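Local coordinates for protein dermonecrotic toxin (PDB 2EBF) that acts as a mitogenic toxin that induces bone resorption and is linked to atrophic rhinitis in pigs, here as its C-terminal region with a thiol protease-like catalytic triad, at residues I650-F661 with F732-L742. Numbering follows the deposited sequence.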
ATOM      1  N   ILE A 650      29.720  -6.647 -13.315  1.00 24.40           N
ATOM      2  CA  ILE A 650      28.522  -7.430 -13.535  1.00 24.13           C
ATOM      3  C   ILE A 650      28.876  -8.907 -13.459  1.00 24.06           C
ATOM      4  O   ILE A 650      29.917  -9.322 -13.959  1.00 23.78           O
ATOM      5  CB  ILE A 650      27.849  -7.070 -14.878  1.00 24.59           C
ATOM      6  CG1 ILE A 650      26.558  -7.879 -15.038  1.00 26.10           C
ATOM      7  CG2 ILE A 650      28.835  -7.258 -16.060  1.00 24.03           C
ATOM      8  CD1 ILE A 650      25.646  -7.415 -16.166  1.00 25.66           C
ATOM      9  N   THR A 651      28.005  -9.687 -12.829  1.00 24.96           N
ATOM     10  CA  THR A 651      28.231 -11.120 -12.661  1.00 25.69           C
ATOM     11  C   THR A 651      26.922 -11.867 -12.915  1.00 25.83           C
ATOM     12  O   THR A 651      25.848 -11.323 -12.697  1.00 26.41           O
ATOM     13  CB  THR A 651      28.811 -11.446 -11.265  1.00 26.22           C
ATOM     14  OG1 THR A 651      29.100 -12.846 -11.174  1.00 26.07           O
ATOM     15  CG2 THR A 651      27.848 -11.030 -10.139  1.00 25.51           C
ATOM     16  N   TRP A 652      27.015 -13.110 -13.376  1.00 25.34           N
ATOM     17  CA  TRP A 652      25.826 -13.840 -13.805  1.00 25.77           C
ATOM     18  C   TRP A 652      26.084 -15.338 -13.745  1.00 26.10           C
ATOM     19  O   TRP A 652      27.198 -15.771 -13.441  1.00 25.41           O
ATOM     20  CB  TRP A 652      25.387 -13.410 -15.225  1.00 25.02           C
ATOM     21  CG  TRP A 652      26.379 -13.742 -16.317  1.00 25.13           C
ATOM     22  CD1 TRP A 652      26.452 -14.906 -17.039  1.00 23.78           C
ATOM     23  CD2 TRP A 652      27.428 -12.898 -16.809  1.00 25.36           C
ATOM     24  NE1 TRP A 652      27.495 -14.843 -17.938  1.00 25.14           N
ATOM     25  CE2 TRP A 652      28.107 -13.621 -17.822  1.00 24.74           C
ATOM     26  CE3 TRP A 652      27.877 -11.607 -16.478  1.00 26.18           C
ATOM     27  CZ2 TRP A 652      29.207 -13.094 -18.509  1.00 24.97           C
ATOM     28  CZ3 TRP A 652      28.970 -11.078 -17.172  1.00 24.65           C
ATOM     29  CH2 TRP A 652      29.618 -11.825 -18.179  1.00 25.33           C
ATOM     30  N   TRP A 653      25.044 -16.112 -14.023  1.00 26.14           N
ATOM     31  CA  TRP A 653      25.162 -17.567 -14.025  1.00 26.33           C
ATOM     32  C   TRP A 653      25.204 -18.079 -15.444  1.00 26.07           C
ATOM     33  O   TRP A 653      24.577 -17.506 -16.355  1.00 25.17           O
ATOM     34  CB  TRP A 653      23.993 -18.231 -13.276  1.00 25.10           C
ATOM     35  CG  TRP A 653      23.787 -17.718 -11.891  1.00 25.52           C
ATOM     36  CD1 TRP A 653      22.761 -16.928 -11.470  1.00 23.42           C
ATOM     37  CD2 TRP A 653      24.636 -17.924 -10.744  1.00 24.21           C
ATOM     38  NE1 TRP A 653      22.902 -16.632 -10.141  1.00 22.89           N
ATOM     39  CE2 TRP A 653      24.044 -17.228  -9.665  1.00 23.94           C
ATOM     40  CE3 TRP A 653      25.829 -18.639 -10.522  1.00 26.02           C
ATOM     41  CZ2 TRP A 653      24.589 -17.228  -8.372  1.00 23.36           C
ATOM     42  CZ3 TRP A 653      26.383 -18.631  -9.225  1.00 23.91           C
ATOM     43  CH2 TRP A 653      25.766 -17.913  -8.174  1.00 24.38           C
ATOM     44  N   ARG A 654      25.938 -19.168 -15.633  1.00 26.61           N
ATOM     45  CA  ARG A 654      26.044 -19.787 -16.947  1.00 27.98           C
ATOM     46  C   ARG A 654      25.868 -21.301 -16.819  1.00 28.65           C
ATOM     47  O   ARG A 654      26.484 -21.931 -15.953  1.00 27.88           O
ATOM     48  CB  ARG A 654      27.399 -19.472 -17.584  1.00 27.78           C
ATOM     49  CG  ARG A 654      27.520 -19.914 -19.048  1.00 32.20           C
ATOM     50  CD  ARG A 654      28.816 -20.668 -19.256  1.00 36.30           C
ATOM     51  NE  ARG A 654      29.881 -19.814 -19.727  1.00 38.52           N
ATOM     52  CZ  ARG A 654      31.181 -20.103 -19.664  1.00 40.18           C
ATOM     53  NH1 ARG A 654      31.615 -21.236 -19.116  1.00 39.92           N
ATOM     54  NH2 ARG A 654      32.055 -19.236 -20.141  1.00 40.54           N
ATOM     55  N   ARG A 655      25.016 -21.872 -17.671  1.00 29.42           N
ATOM     56  CA  ARG A 655      24.812 -23.325 -17.678  1.00 31.69           C
ATOM     57  C   ARG A 655      26.124 -24.027 -17.993  1.00 31.88           C
ATOM     58  O   ARG A 655      26.833 -23.634 -18.928  1.00 32.07           O
ATOM     59  CB  ARG A 655      23.716 -23.714 -18.687  1.00 32.31           C
ATOM     60  CG  ARG A 655      23.550 -25.221 -18.966  1.00 36.70           C
ATOM     61  CD  ARG A 655      23.220 -26.003 -17.695  1.00 42.95           C
ATOM     62  NE  ARG A 655      22.415 -27.206 -17.933  1.00 46.82           N
ATOM     63  CZ  ARG A 655      22.882 -28.382 -18.357  1.00 49.42           C
ATOM     64  NH1 ARG A 655      24.168 -28.551 -18.651  1.00 49.08           N
ATOM     65  NH2 ARG A 655      22.040 -29.400 -18.510  1.00 50.61           N
ATOM     66  N   GLU A 656      26.464 -25.024 -17.178  1.00 33.31           N
ATOM     67  CA  GLU A 656      27.636 -25.876 -17.410  1.00 35.10           C
ATOM     68  C   GLU A 656      27.194 -27.324 -17.578  1.00 36.27           C
ATOM     69  O   GLU A 656      26.089 -27.681 -17.191  1.00 36.62           O
ATOM     70  CB  GLU A 656      28.645 -25.779 -16.251  1.00 35.12           C
ATOM     71  CG  GLU A 656      29.280 -24.396 -16.043  1.00 35.48           C
ATOM     72  CD  GLU A 656      30.129 -23.893 -17.219  1.00 36.98           C
ATOM     73  OE1 GLU A 656      30.331 -22.660 -17.291  1.00 35.73           O
ATOM     74  OE2 GLU A 656      30.589 -24.703 -18.065  1.00 37.53           O
ATOM     75  N   GLY A 657      28.069 -28.148 -18.144  1.00 38.06           N
ATOM     76  CA  GLY A 657      27.821 -29.589 -18.294  1.00 39.69           C
ATOM     77  C   GLY A 657      27.285 -30.243 -17.035  1.00 40.75           C
ATOM     78  O   GLY A 657      27.635 -29.841 -15.915  1.00 41.50           O
ATOM     79  N   GLY A 658      26.408 -31.229 -17.217  1.00 41.58           N
ATOM     80  CA  GLY A 658      25.795 -31.957 -16.101  1.00 42.13           C
ATOM     81  C   GLY A 658      24.983 -31.115 -15.134  1.00 42.78           C
ATOM     82  O   GLY A 658      25.067 -31.314 -13.920  1.00 42.92           O
ATOM     83  N   MET A 659      24.212 -30.169 -15.677  1.00 43.37           N
ATOM     84  CA  MET A 659      23.227 -29.372 -14.930  1.00 44.18           C
ATOM     85  C   MET A 659      23.816 -28.444 -13.835  1.00 43.26           C
ATOM     86  O   MET A 659      23.098 -27.980 -12.936  1.00 43.88           O
ATOM     87  CB  MET A 659      22.113 -30.277 -14.369  1.00 45.37           C
ATOM     88  CG  MET A 659      20.795 -29.570 -14.040  1.00 47.90           C
ATOM     89  SD  MET A 659      19.923 -28.935 -15.494  1.00 55.41           S
ATOM     90  CE  MET A 659      18.314 -28.614 -14.771  1.00 50.75           C
ATOM     91  N   GLU A 660      25.113 -28.169 -13.917  1.00 41.52           N
ATOM     92  CA  GLU A 660      25.742 -27.208 -13.018  1.00 40.02           C
ATOM     93  C   GLU A 660      25.570 -25.804 -13.592  1.00 37.77           C
ATOM     94  O   GLU A 660      25.269 -25.650 -14.775  1.00 36.86           O
ATOM     95  CB  GLU A 660      27.229 -27.511 -12.857  1.00 40.69           C
ATOM     96  CG  GLU A 660      27.548 -28.829 -12.172  1.00 44.79           C
ATOM     97  CD  GLU A 660      28.959 -28.840 -11.604  1.00 49.98           C
ATOM     98  OE1 GLU A 660      29.158 -28.271 -10.502  1.00 51.99           O
ATOM     99  OE2 GLU A 660      29.867 -29.416 -12.254  1.00 51.28           O
ATOM    100  N   PHE A 661      25.749 -24.792 -12.746  1.00 35.70           N
ATOM    101  CA  PHE A 661      25.818 -23.397 -13.184  1.00 33.76           C
ATOM    102  C   PHE A 661      27.087 -22.774 -12.618  1.00 33.00           C
ATOM    103  O   PHE A 661      27.369 -22.910 -11.424  1.00 32.97           O
ATOM    104  CB  PHE A 661      24.577 -22.603 -12.741  1.00 33.79           C
ATOM    105  CG  PHE A 661      23.335 -22.939 -13.524  1.00 33.57           C
ATOM    106  CD1 PHE A 661      22.966 -22.180 -14.628  1.00 33.08           C
ATOM    107  CD2 PHE A 661      22.537 -24.028 -13.160  1.00 33.83           C
ATOM    108  CE1 PHE A 661      21.814 -22.501 -15.372  1.00 34.21           C
ATOM    109  CE2 PHE A 661      21.390 -24.354 -13.885  1.00 34.36           C
ATOM    110  CZ  PHE A 661      21.029 -23.592 -14.996  1.00 33.91           C
ATOM    111  N   PHE A 732      33.414 -12.846  -7.550  1.00 25.68           N
ATOM    112  CA  PHE A 732      32.210 -12.006  -7.601  1.00 26.15           C
ATOM    113  C   PHE A 732      31.066 -12.756  -8.282  1.00 26.26           C
ATOM    114  O   PHE A 732      31.139 -13.095  -9.464  1.00 26.20           O
ATOM    115  CB  PHE A 732      32.493 -10.677  -8.327  1.00 25.53           C
ATOM    116  CG  PHE A 732      31.285  -9.760  -8.440  1.00 25.13           C
ATOM    117  CD1 PHE A 732      30.448  -9.518  -7.339  1.00 25.77           C
ATOM    118  CD2 PHE A 732      31.014  -9.113  -9.639  1.00 23.40           C
ATOM    119  CE1 PHE A 732      29.345  -8.660  -7.442  1.00 26.11           C
ATOM    120  CE2 PHE A 732      29.916  -8.258  -9.757  1.00 24.96           C
ATOM    121  CZ  PHE A 732      29.079  -8.023  -8.649  1.00 25.51           C
ATOM    122  N   MET A 733      30.019 -13.033  -7.512  1.00 27.02           N
ATOM    123  CA  MET A 733      28.879 -13.808  -8.021  1.00 28.01           C
ATOM    124  C   MET A 733      27.552 -13.213  -7.592  1.00 27.05           C
ATOM    125  O   MET A 733      27.508 -12.451  -6.626  1.00 26.32           O
ATOM    126  CB  MET A 733      28.994 -15.309  -7.651  1.00 28.20           C
ATOM    127  CG  MET A 733      29.209 -15.633  -6.190  1.00 29.65           C
ATOM    128  SD  MET A 733      29.552 -17.417  -5.922  1.00 29.81           S
ATOM    129  CE  MET A 733      31.279 -17.567  -6.367  1.00 29.50           C
ATOM    130  N   PRO A 734      26.465 -13.506  -8.345  1.00 26.68           N
ATOM    131  CA  PRO A 734      25.162 -12.955  -7.984  1.00 26.88           C
ATOM    132  C   PRO A 734      24.710 -13.447  -6.606  1.00 27.52           C
ATOM    133  O   PRO A 734      25.276 -14.431  -6.093  1.00 27.48           O
ATOM    134  CB  PRO A 734      24.228 -13.515  -9.067  1.00 26.80           C
ATOM    135  CG  PRO A 734      25.135 -13.841 -10.246  1.00 26.69           C
ATOM    136  CD  PRO A 734      26.389 -14.344  -9.562  1.00 26.74           C
ATOM    137  N   PRO A 735      23.717 -12.758  -5.991  1.00 27.58           N
ATOM    138  CA  PRO A 735      23.132 -13.275  -4.764  1.00 27.74           C
ATOM    139  C   PRO A 735      22.762 -14.748  -4.938  1.00 27.63           C
ATOM    140  O   PRO A 735      22.234 -15.148  -5.982  1.00 27.76           O
ATOM    141  CB  PRO A 735      21.888 -12.407  -4.579  1.00 27.12           C
ATOM    142  CG  PRO A 735      22.316 -11.083  -5.146  1.00 27.26           C
ATOM    143  CD  PRO A 735      23.092 -11.480  -6.388  1.00 27.45           C
ATOM    144  N   LEU A 736      23.081 -15.544  -3.928  1.00 27.69           N
ATOM    145  CA  LEU A 736      22.987 -17.003  -4.057  1.00 28.02           C
ATOM    146  C   LEU A 736      21.567 -17.548  -4.238  1.00 27.94           C
ATOM    147  O   LEU A 736      21.390 -18.595  -4.865  1.00 28.13           O
ATOM    148  CB  LEU A 736      23.713 -17.694  -2.900  1.00 28.13           C
ATOM    149  CG  LEU A 736      25.232 -17.485  -2.852  1.00 28.35           C
ATOM    150  CD1 LEU A 736      25.830 -18.236  -1.681  1.00 29.47           C
ATOM    151  CD2 LEU A 736      25.935 -17.855  -4.196  1.00 30.60           C
ATOM    152  N   PHE A 737      20.563 -16.833  -3.730  1.00 27.61           N
ATOM    153  CA  PHE A 737      19.167 -17.238  -3.949  1.00 28.15           C
ATOM    154  C   PHE A 737      18.778 -17.207  -5.433  1.00 28.49           C
ATOM    155  O   PHE A 737      17.774 -17.817  -5.823  1.00 28.60           O
ATOM    156  CB  PHE A 737      18.184 -16.412  -3.093  1.00 27.68           C
ATOM    157  CG  PHE A 737      17.756 -15.106  -3.728  1.00 28.00           C
ATOM    158  CD1 PHE A 737      16.582 -15.024  -4.486  1.00 29.03           C
ATOM    159  CD2 PHE A 737      18.527 -13.961  -3.560  1.00 28.94           C
ATOM    160  CE1 PHE A 737      16.194 -13.809  -5.068  1.00 28.00           C
ATOM    161  CE2 PHE A 737      18.155 -12.747  -4.121  1.00 27.28           C
ATOM    162  CZ  PHE A 737      16.985 -12.663  -4.877  1.00 27.11           C
ATOM    163  N   THR A 738      19.589 -16.532  -6.258  1.00 28.38           N
ATOM    164  CA  THR A 738      19.340 -16.465  -7.704  1.00 28.42           C
ATOM    165  C   THR A 738      20.045 -17.552  -8.523  1.00 28.98           C
ATOM    166  O   THR A 738      19.792 -17.671  -9.723  1.00 28.59           O
ATOM    167  CB  THR A 738      19.698 -15.084  -8.321  1.00 28.12           C
ATOM    168  OG1 THR A 738      21.120 -14.906  -8.318  1.00 27.78           O
ATOM    169  CG2 THR A 738      19.020 -13.928  -7.549  1.00 28.14           C
ATOM    170  N   LYS A 739      20.940 -18.330  -7.910  1.00 29.42           N
ATOM    171  CA  LYS A 739      21.503 -19.475  -8.632  1.00 30.68           C
ATOM    172  C   LYS A 739      20.344 -20.406  -9.035  1.00 31.67           C
ATOM    173  O   LYS A 739      19.553 -20.812  -8.185  1.00 31.46           O
ATOM    174  CB  LYS A 739      22.590 -20.204  -7.822  1.00 29.96           C
ATOM    175  CG  LYS A 739      23.223 -21.368  -8.590  1.00 30.44           C
ATOM    176  CD  LYS A 739      24.594 -21.748  -8.065  1.00 30.93           C
ATOM    177  CE  LYS A 739      25.096 -23.010  -8.754  1.00 33.06           C
ATOM    178  NZ  LYS A 739      26.399 -23.483  -8.197  1.00 33.80           N
ATOM    179  N   PRO A 740      20.198 -20.677 -10.342  1.00 33.25           N
ATOM    180  CA  PRO A 740      19.019 -21.405 -10.819  1.00 34.54           C
ATOM    181  C   PRO A 740      18.790 -22.744 -10.135  1.00 36.37           C
ATOM    182  O   PRO A 740      19.719 -23.530  -9.977  1.00 36.70           O
ATOM    183  CB  PRO A 740      19.301 -21.575 -12.317  1.00 34.50           C
ATOM    184  CG  PRO A 740      20.121 -20.364 -12.656  1.00 33.45           C
ATOM    185  CD  PRO A 740      21.057 -20.258 -11.470  1.00 33.15           C
ATOM    186  N   ARG A 741      17.546 -22.978  -9.734  1.00 38.21           N
ATOM    187  CA  ARG A 741      17.174 -24.170  -8.992  1.00 40.66           C
ATOM    188  C   ARG A 741      16.051 -24.910  -9.682  1.00 42.55           C
ATOM    189  O   ARG A 741      15.168 -24.294 -10.277  1.00 42.34           O
ATOM    190  CB  ARG A 741      16.654 -23.786  -7.611  1.00 40.20           C
ATOM    191  CG  ARG A 741      17.694 -23.479  -6.590  1.00 40.17           C
ATOM    192  CD  ARG A 741      17.001 -23.075  -5.296  1.00 39.79           C
ATOM    193  NE  ARG A 741      16.700 -21.645  -5.258  1.00 37.48           N
ATOM    194  CZ  ARG A 741      16.239 -21.006  -4.188  1.00 37.96           C
ATOM    195  NH1 ARG A 741      15.977 -21.675  -3.060  1.00 33.39           N
ATOM    196  NH2 ARG A 741      16.030 -19.696  -4.255  1.00 36.78           N
ATOM    197  N   LEU A 742      16.072 -26.235  -9.551  1.00 45.42           N
ATOM    198  CA  LEU A 742      14.917 -27.061  -9.885  1.00 47.81           C
ATOM    199  C   LEU A 742      13.832 -26.830  -8.833  1.00 49.54           C
ATOM    200  O   LEU A 742      14.121 -26.430  -7.687  1.00 49.22           O
ATOM    201  CB  LEU A 742      15.295 -28.543  -9.944  1.00 47.76           C
ATOM    202  CG  LEU A 742      16.173 -29.005 -11.109  1.00 49.01           C
ATOM    203  CD1 LEU A 742      16.876 -30.315 -10.759  1.00 49.82           C
ATOM    204  CD2 LEU A 742      15.357 -29.147 -12.393  1.00 49.84           C
TER
HETATM  205  O   HOH W   1      28.584 -22.034  -9.223  1.00 34.81           O
HETATM  206  O   HOH W   2      26.179 -25.748 -10.053  1.00 36.80           O
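W653 is clasped between P734 on one face of its indole and K739 with P740 on the other. Its CB lies 4.0 Å from P740 CD. CG and CD1 continue along the same proline carbon. CG stands anti to the carbonyl carbon (chi1 -53°), and the ring reaches into the bend of 732-742. At NE1 the N-H donates to T738 OG1 at 3.1 Å, nearly straight at 174° and in the ring plane. CE2 is sandwiched between K739 CA and P734 CG. CZ2 has P734 CD and K739 CB at 3.6 Å each. At the far rim W653 CH2 meets L736 CD2 at 4.0 Å. CZ3 lies by K739 CD.

T738 OG1 in turn donates to P735 O in the carbonyl plane, which fixes the hydroxyl as acceptor for the indole. T651 OG1 hydrogen-bonds to F732 O at 2.7 Å; Q664 O shares this one-proton hydroxyl. T651 CG2 sits over the centre of the F732 ring. Nearer the hairpin turn, P740 CB packs over one face of F661. The extended K739 chain brings NZ to two waters that link it to F661 O and F661 N.

The contact fastens the C-terminal tail to a beta-hairpin of the C3 domain's antiparallel sheet. Its chemistry is mainly proline and aliphatic CH-pi packing, and the linked N-H and hydroxyl bonds set how the indole is turned.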